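Local coordinates for AAA ATPase, central region (Enterococcus faecium, PDB 2R9G), which probably hydrolyses ATP as an MgsA-like AAA+ ATPase, a family linked to maintenance of the replicating genome, at residues 95-98 against 99-103. Sequence-based numbering, arbitrary orientation.
Sequences VVDL and CLSPK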
loop_
_atom_site.group_PDB
_atom_site.type_symbol
_atom_site.label_atom_id
_atom_site.label_comp_id
_atom_site.label_asym_id
_atom_site.label_seq_id
_atom_site.Cartn_x
_atom_site.Cartn_y
_atom_site.Cartn_z
ATOM N N VAL C 95 0.976 -15.351 3.617
ATOM C CA VAL C 95 1.876 -16.503 3.629
ATOM C C VAL C 95 1.919 -17.168 2.247
ATOM O O VAL C 95 2.997 -17.400 1.702
ATOM C CB VAL C 95 1.514 -17.504 4.771
ATOM C CG1 VAL C 95 2.111 -18.882 4.534
ATOM C CG2 VAL C 95 1.988 -16.973 6.113
ATOM N N VAL C 96 0.750 -17.419 1.664
ATOM C CA VAL C 96 0.669 -18.015 0.330
ATOM C C VAL C 96 1.344 -17.126 -0.718
ATOM O O VAL C 96 2.180 -17.603 -1.491
ATOM C CB VAL C 96 -0.787 -18.344 -0.062
ATOM C CG1 VAL C 96 -0.829 -18.934 -1.438
ATOM C CG2 VAL C 96 -1.381 -19.342 0.927
ATOM N N ASP C 97 0.997 -15.838 -0.699
ATOM C CA ASP C 97 1.590 -14.817 -1.561
ATOM C C ASP C 97 3.116 -14.774 -1.424
ATOM O O ASP C 97 3.815 -14.753 -2.433
ATOM C CB ASP C 97 0.976 -13.437 -1.251
ATOM C CG ASP C 97 1.439 -12.330 -2.215
ATOM O OD1 ASP C 97 2.023 -12.616 -3.284
ATOM O OD2 ASP C 97 1.203 -11.147 -1.893
ATOM N N LEU C 98 3.619 -14.769 -0.189
ATOM C CA LEU C 98 5.062 -14.726 0.061
ATOM C C LEU C 98 5.777 -15.987 -0.424
ATOM O O LEU C 98 6.822 -15.894 -1.066
ATOM C CB LEU C 98 5.359 -14.496 1.543
ATOM C CG LEU C 98 5.096 -13.131 2.185
ATOM C CD1 LEU C 98 5.555 -13.164 3.653
ATOM C CD2 LEU C 98 5.741 -11.974 1.404
ATOM N N CYS C 99 5.200 -17.153 -0.122
ATOM C CA CYS C 99 5.709 -18.458 -0.596
ATOM C C CYS C 99 5.878 -18.524 -2.106
ATOM O O CYS C 99 6.819 -19.139 -2.594
ATOM C CB CYS C 99 4.775 -19.615 -0.193
ATOM S SG CYS C 99 4.739 -19.989 1.564
ATOM N N LEU C 100 4.969 -17.898 -2.848
ATOM C CA LEU C 100 4.935 -18.106 -4.293
ATOM C C LEU C 100 5.516 -16.957 -5.125
ATOM O O LEU C 100 5.690 -17.089 -6.340
ATOM C CB LEU C 100 3.520 -18.509 -4.735
ATOM C CG LEU C 100 3.058 -19.885 -4.230
ATOM C CD1 LEU C 100 1.578 -20.166 -4.548
ATOM C CD2 LEU C 100 3.953 -21.016 -4.759
ATOM N N SER C 101 5.840 -15.851 -4.455
ATOM C CA SER C 101 6.482 -14.691 -5.073
ATOM C C SER C 101 7.969 -14.938 -5.286
ATOM O O SER C 101 8.529 -15.831 -4.656
ATOM C CB SER C 101 6.284 -13.453 -4.194
ATOM O OG SER C 101 4.941 -13.014 -4.275
ATOM N N PRO C 102 8.610 -14.180 -6.206
ATOM C CA PRO C 102 10.065 -14.253 -6.347
ATOM C C PRO C 102 10.810 -13.919 -5.060
ATOM O O PRO C 102 10.427 -12.991 -4.337
ATOM C CB PRO C 102 10.361 -13.202 -7.418
ATOM C CG PRO C 102 9.116 -13.168 -8.237
ATOM C CD PRO C 102 8.021 -13.282 -7.219
ATOM N N LYS C 103 11.861 -14.680 -4.784
ATOM C CA LYS C 103 12.635 -14.519 -3.565
ATOM C C LYS C 103 13.896 -13.716 -3.840
ATOM O O LYS C 103 14.587 -13.947 -4.836
ATOM C CB LYS C 103 13.028 -15.876 -2.977
ATOM C CG LYS C 103 11.891 -16.874 -2.791
ATOM C CD LYS C 103 10.943 -16.440 -1.692
ATOM C CE LYS C 103 9.837 -17.452 -1.497
ATOM N NZ LYS C 103 9.004 -17.629 -2.709
#
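K103 folds back over the C-terminal end of helix 88-100, its ammonium group weakly bonded to L98 O and more closely to C99 O and S101 O. K103 NZ donates hydrogen bonds to C99 O and S101 O, both at 2.7 Å; that to L98 O is longer, at 3.2 Å. It meets S101 O in the carbonyl plane but sits well above that of C99. Bends at chi2 and chi4 curl the chain so that NZ returns to these oxygens.

One turn back, D97 O accepts the S101 hydroxyl, OG to O 2.8 Å, from above its carbonyl plane. The S101 and L100 amides add only weak bonds to the same oxygen, whereas C99 N still makes a nearly straight helical bond to V95 O (169°). With chi1 at -73°, S101 OG lies beside its own backbone N and faces back to D97, whose OD1 is 3.1 Å away. That carboxylate is held by R71 through OD2 and by Y181 of the second subunit through OD1; N65 also bonds S101 OG.

On the flank, V96 and L100 lie side by side, CG1 to CD1 4.1 Å, against V30 of helix 30-43. S28 gives K103 NZ a further partner. This helix end lies in the interface with the second subunit, and there the buried lysine charge meets the carbonyl-rich, negative end of the helix dipole, which would probably stabilise the ammonium form.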